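Local coordinates for beta-glycosidase (Bacteroides caccae, PDB 6T2R), which hydrolyses beta-glycosidic bonds as a family 16 glycoside hydrolase, probably acting as an endo-beta-galactosidase that opens up mucin O-glycans in the human gut, at residues Trp47-Arg52 with Arg66-Arg71; Arg149-Ser154 with Ser239-Val244. All blocks are in the same frame, centred on the assembly; numbering follows the deposited sequence.

Overall arrangement
Starting from the N terminus, the chain makes the short strand 48-49, loops round, and comes back as strand 68-71. Interaction 1 closes that loop, with Arg49 lying on Tyr68, and so joins pieces that pair separately with strands 92-98 and 74-81. Interaction 2 opens only after interaction 1 has closed, so the two stand in series and neither nests nor crosses. It spans far more chain: the turn at 149-154, between strands 147-148 and 155-161, meets the loop 239-244 that leads from strand 228-233 toward strand 251-263. The centres of interactions 1 and 2 are about 21 Å apart, without touching. Together they fasten loops at separate places on an antiparallel beta fold.

Interaction 1 (Trp47-Arg52 with Arg66-Arg71); sequences WSRIPR and RCYEMR. With SO4 (sulfate ion), chain C.
Arg49 and Tyr68 are the nearest backbone pair, yet their CA atoms stay 9.1 Å apart and no direct hydrogen bond crosses, so side chains make the contact. The two are joined by a cation-pi stack. With Arg49 CG anti to the carbonyl carbon (chi1 -65°) and the chain extended from CG to NE, the arginine runs along one face of the Tyr68 ring from the hydroxyl end toward CB. Its guanidinium lies flat, with group centres 3.9 Å apart and planes only 5° from parallel. NE sits over the middle of the ring, and CD adds a CH-pi contact 3.7 Å from the Tyr68 ring centroid. Asp65, just before the second segment, takes NH1 of Arg49 in a salt bridge, which should fix the rotation of the group above the ring. At the far end of the tyrosine, a water hydrogen-bonded to Tyr68 OH at 2.8 Å also lies 2.9 Å from Ile50 O, linking the segments, and the hydroxyl bonds to Ser62 O as well. Farther along, Arg52 grips a sulfate, probably from the crystallisation liquor, at its guanidinium edge: NH2 to O4 is 2.9 Å and nearly straight (166°), and NH1 to O1 is 3.1 Å. Strand 48-49 pairs with 92-98 and strand 68-71 with 74-81, so the stack ties together two strands that do not pair with each other. The chemistry is a cation shared between an aromatic face and a carboxylate at NH1, which probably holds the guanidinium flat on the ring.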
# COMPACT_ATOMS: atom_id res chain seq x y z
N TRP A 47 -3.39 -10.48 8.99
CA TRP A 47 -2.87 -9.14 9.37
C TRP A 47 -2.12 -9.20 10.71
O TRP A 47 -2.47 -10.03 11.58
CB TRP A 47 -4.00 -8.13 9.48
CG TRP A 47 -4.77 -7.95 8.21
CD1 TRP A 47 -6.02 -8.42 7.92
CD2 TRP A 47 -4.35 -7.22 7.06
NE1 TRP A 47 -6.39 -8.04 6.66
CE2 TRP A 47 -5.40 -7.29 6.11
CE3 TRP A 47 -3.19 -6.52 6.72
CZ2 TRP A 47 -5.33 -6.66 4.87
CZ3 TRP A 47 -3.13 -5.91 5.49
CH2 TRP A 47 -4.17 -5.99 4.57
N SER A 48 -1.12 -8.35 10.83
CA SER A 48 -0.42 -7.99 12.09
C SER A 48 -0.26 -6.48 12.08
O SER A 48 -0.17 -5.85 10.96
CB SER A 48 0.92 -8.69 12.19
OG SER A 48 0.79 -10.10 12.06
N ARG A 49 -0.23 -5.89 13.27
CA ARG A 49 0.10 -4.45 13.45
C ARG A 49 1.55 -4.23 13.06
O ARG A 49 2.39 -5.14 13.28
CB ARG A 49 -0.18 -3.97 14.88
CG ARG A 49 -1.65 -4.01 15.25
CD ARG A 49 -1.94 -3.32 16.58
NE ARG A 49 -3.38 -3.33 16.81
CZ ARG A 49 -4.00 -3.00 17.94
NH1 ARG A 49 -3.33 -2.55 18.98
NH2 ARG A 49 -5.30 -3.05 17.99
N ILE A 50 1.83 -3.07 12.48
CA ILE A 50 3.20 -2.77 12.00
C ILE A 50 3.99 -2.23 13.18
O ILE A 50 3.63 -1.23 13.78
CB ILE A 50 3.19 -1.79 10.82
CG1 ILE A 50 2.48 -2.34 9.57
CG2 ILE A 50 4.61 -1.35 10.51
CD1 ILE A 50 2.21 -1.30 8.51
N PRO A 51 5.20 -2.77 13.44
CA PRO A 51 6.05 -2.22 14.49
C PRO A 51 6.75 -0.93 14.07
O PRO A 51 6.87 -0.64 12.86
CB PRO A 51 7.05 -3.35 14.75
CG PRO A 51 7.18 -4.07 13.42
CD PRO A 51 5.85 -3.88 12.72
N ARG A 52 7.21 -0.19 15.08
CA ARG A 52 8.15 0.95 15.00
C ARG A 52 9.36 0.57 14.15
O ARG A 52 9.86 -0.52 14.32
CB ARG A 52 8.61 1.34 16.41
CG ARG A 52 9.41 2.63 16.47
CD ARG A 52 8.69 3.78 15.82
NE ARG A 52 7.35 3.94 16.40
CZ ARG A 52 7.10 4.48 17.61
NH1 ARG A 52 5.86 4.61 18.04
NH2 ARG A 52 8.08 4.88 18.40
N ARG A 66 -5.29 2.98 20.46
CA ARG A 66 -5.92 4.25 20.03
C ARG A 66 -5.62 4.52 18.56
O ARG A 66 -6.12 5.54 18.05
CB ARG A 66 -5.46 5.39 20.93
CG ARG A 66 -6.04 5.34 22.35
CD ARG A 66 -5.40 6.39 23.23
NE ARG A 66 -3.97 6.13 23.26
CZ ARG A 66 -3.01 6.96 23.72
NH1 ARG A 66 -3.31 8.15 24.23
NH2 ARG A 66 -1.75 6.59 23.68
N CYS A 67 -4.82 3.69 17.89
CA CYS A 67 -4.47 3.91 16.46
C CYS A 67 -5.33 3.01 15.54
O CYS A 67 -5.19 3.10 14.30
CB CYS A 67 -2.98 3.68 16.26
SG CYS A 67 -1.95 4.97 17.03
N TYR A 68 -6.18 2.17 16.11
CA TYR A 68 -6.90 1.08 15.39
C TYR A 68 -8.37 1.09 15.82
O TYR A 68 -8.63 1.32 17.00
CB TYR A 68 -6.28 -0.27 15.74
CG TYR A 68 -4.83 -0.34 15.37
CD1 TYR A 68 -3.86 0.15 16.21
CD2 TYR A 68 -4.44 -0.89 14.16
CE1 TYR A 68 -2.51 0.08 15.88
CE2 TYR A 68 -3.11 -0.92 13.79
CZ TYR A 68 -2.14 -0.46 14.65
OH TYR A 68 -0.83 -0.55 14.30
N GLU A 69 -9.28 0.91 14.87
CA GLU A 69 -10.72 0.73 15.14
C GLU A 69 -11.36 -0.14 14.06
O GLU A 69 -10.92 -0.05 12.92
CB GLU A 69 -11.40 2.09 15.28
CG GLU A 69 -12.75 1.96 15.94
CD GLU A 69 -13.54 3.25 16.04
OE1 GLU A 69 -14.76 3.16 16.29
OE2 GLU A 69 -12.92 4.34 15.83
N MET A 70 -12.28 -1.03 14.43
CA MET A 70 -13.28 -1.62 13.50
C MET A 70 -14.60 -0.89 13.76
O MET A 70 -15.02 -0.80 14.93
CB MET A 70 -13.46 -3.12 13.71
CG MET A 70 -12.17 -3.86 13.77
SD MET A 70 -11.20 -3.73 12.22
CE MET A 70 -12.14 -4.85 11.18
N ARG A 71 -15.19 -0.30 12.72
CA ARG A 71 -16.39 0.55 12.84
C ARG A 71 -17.26 0.34 11.61
O ARG A 71 -16.83 0.67 10.48
CB ARG A 71 -15.94 2.00 12.96
CG ARG A 71 -17.11 2.96 13.01
CD ARG A 71 -16.63 4.30 13.52
NE ARG A 71 -16.02 5.05 12.46
CZ ARG A 71 -14.92 5.78 12.55
NH1 ARG A 71 -14.21 5.87 13.66
NH2 ARG A 71 -14.52 6.42 11.47
S SO4 C . 6.63 5.64 21.72
O1 SO4 C . 5.50 5.06 21.08
O2 SO4 C . 6.22 6.53 22.82
O3 SO4 C . 7.44 4.57 22.26
O4 SO4 C . 7.39 6.42 20.77
O HOH W 1 1.44 0.65 13.24

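Interaction 2 (Arg149-Ser154 with Ser239-Val244); sequences RLNHDS and SWVGTV
Leu150 meets Trp240 at about a right angle, its branched end set over one face of the indole. CD2 does most of the touching: it lies 3.4 Å from Trp240 CE2, offset toward the rim, in a CH-pi contact with the five-membered ring, while CD1 reaches the six-membered ring near CZ3. The indole is swung round to receive them because Trp240 CG stands anti to the backbone N (chi1 -176°). On the Val241 side Leu150 crosses obliquely, with CG 4.0 Å from Val241 CG2. Trp123 touches Leu150, Trp240 and Val241 alike, and the ring of Tyr157 packs edge-to-face with Trp240, so the leucine sits in an aromatic surround.

Beside this apolar patch Asn151 supplies the one hydrogen bond across the contact. Its ND2 donates to Val241 O at 3.0 Å in a nearly straight bond (170°). The donor lies in the carbonyl plane, on a lone pair, and the acceptor in turn lies in the plane of the asparagine amide, although the two planes are steeply turned against each other. ND2 also brushes Val241 CG2 at 3.5 Å. The other end of the amide, OD1, accepts from Gly121 N, and with both ends engaged its flip is settled.

Asn151 is presented from a type II' turn, closed by Asp153 N to Leu150 O at 2.9 Å and braced by Arg149 NH1, which donates to Asp153 O. The turn comes one residue after strand 147-148, the end of the Glu-Val-Asp-Ile-Met-Glu sequence that in family 16 enzymes typically carries the catalytic acids. The contact thus joins dispersion over an aromatic face to one well-directed amide bond, pinning the loop 239-244 against the turn that follows that motif in the chain.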
# COMPACT_ATOMS: atom_id res chain seq x y z
N ARG A 149 -1.19 9.54 -0.34
CA ARG A 149 -1.94 10.82 -0.37
C ARG A 149 -1.34 11.78 0.69
O ARG A 149 -1.45 11.53 1.91
CB ARG A 149 -3.44 10.58 -0.21
CG ARG A 149 -4.30 11.67 -0.84
CD ARG A 149 -4.19 13.03 -0.17
NE ARG A 149 -4.86 12.92 1.11
CZ ARG A 149 -6.14 13.22 1.32
NH1 ARG A 149 -6.88 13.78 0.38
NH2 ARG A 149 -6.67 12.98 2.50
N LEU A 150 -0.77 12.86 0.18
CA LEU A 150 -0.06 13.90 0.96
C LEU A 150 -1.05 14.98 1.43
O LEU A 150 -1.76 15.57 0.59
CB LEU A 150 1.00 14.55 0.06
CG LEU A 150 2.41 13.96 0.12
CD1 LEU A 150 2.40 12.45 0.25
CD2 LEU A 150 3.22 14.38 -1.10
N ASN A 151 -1.01 15.30 2.72
CA ASN A 151 -1.60 16.56 3.23
C ASN A 151 -3.10 16.55 2.89
O ASN A 151 -3.78 15.59 3.29
CB ASN A 151 -0.81 17.76 2.68
CG ASN A 151 0.60 17.75 3.24
OD1 ASN A 151 0.77 17.76 4.46
ND2 ASN A 151 1.59 17.70 2.37
N HIS A 152 -3.58 17.60 2.22
CA HIS A 152 -4.99 17.77 1.80
C HIS A 152 -5.11 17.57 0.28
O HIS A 152 -6.10 18.03 -0.25
CB HIS A 152 -5.50 19.18 2.24
CG HIS A 152 -5.54 19.37 3.72
ND1 HIS A 152 -6.73 19.31 4.46
CD2 HIS A 152 -4.55 19.60 4.63
CE1 HIS A 152 -6.47 19.48 5.75
NE2 HIS A 152 -5.14 19.66 5.87
N ASP A 153 -4.19 16.89 -0.40
CA ASP A 153 -4.20 16.86 -1.90
C ASP A 153 -5.48 16.16 -2.38
O ASP A 153 -5.94 15.23 -1.73
CB ASP A 153 -3.00 16.13 -2.51
CG ASP A 153 -1.61 16.69 -2.19
OD1 ASP A 153 -1.52 17.82 -1.72
OD2 ASP A 153 -0.62 15.98 -2.45
N SER A 154 -6.01 16.58 -3.51
CA SER A 154 -7.09 15.91 -4.27
C SER A 154 -6.47 15.00 -5.35
O SER A 154 -7.17 14.66 -6.33
CB SER A 154 -7.97 16.95 -4.88
OG SER A 154 -7.22 17.64 -5.88
N SER A 239 10.33 14.11 5.22
CA SER A 239 10.92 15.19 4.40
C SER A 239 9.98 15.42 3.23
O SER A 239 9.84 16.57 2.84
CB SER A 239 12.33 14.87 3.96
OG SER A 239 12.48 13.47 3.78
N TRP A 240 9.32 14.38 2.72
CA TRP A 240 8.44 14.49 1.53
C TRP A 240 7.15 15.25 1.88
O TRP A 240 6.79 16.21 1.18
CB TRP A 240 8.16 13.10 0.93
CG TRP A 240 7.37 13.16 -0.33
CD1 TRP A 240 7.36 14.18 -1.23
CD2 TRP A 240 6.47 12.16 -0.85
NE1 TRP A 240 6.52 13.88 -2.27
CE2 TRP A 240 5.96 12.65 -2.06
CE3 TRP A 240 6.02 10.91 -0.38
CZ2 TRP A 240 5.05 11.94 -2.83
CZ3 TRP A 240 5.15 10.18 -1.16
CH2 TRP A 240 4.66 10.69 -2.37
N VAL A 241 6.46 14.85 2.94
CA VAL A 241 5.09 15.40 3.20
C VAL A 241 5.19 16.77 3.87
O VAL A 241 4.28 17.58 3.68
CB VAL A 241 4.26 14.41 4.03
CG1 VAL A 241 4.81 14.24 5.44
CG2 VAL A 241 2.79 14.79 4.00
N GLY A 242 6.26 17.03 4.62
CA GLY A 242 6.45 18.32 5.31
C GLY A 242 6.00 18.19 6.76
O GLY A 242 5.82 17.03 7.24
N THR A 243 5.82 19.31 7.44
CA THR A 243 5.60 19.30 8.91
C THR A 243 4.16 18.89 9.20
O THR A 243 3.26 19.20 8.42
CB THR A 243 5.94 20.65 9.55
OG1 THR A 243 5.20 21.66 8.84
CG2 THR A 243 7.42 20.98 9.54
N VAL A 244 3.96 18.25 10.34
CA VAL A 244 2.60 17.95 10.87
C VAL A 244 2.02 19.19 11.56
O VAL A 244 2.72 19.79 12.37
CB VAL A 244 2.67 16.76 11.85
CG1 VAL A 244 1.28 16.43 12.37
CG2 VAL A 244 3.36 15.54 11.24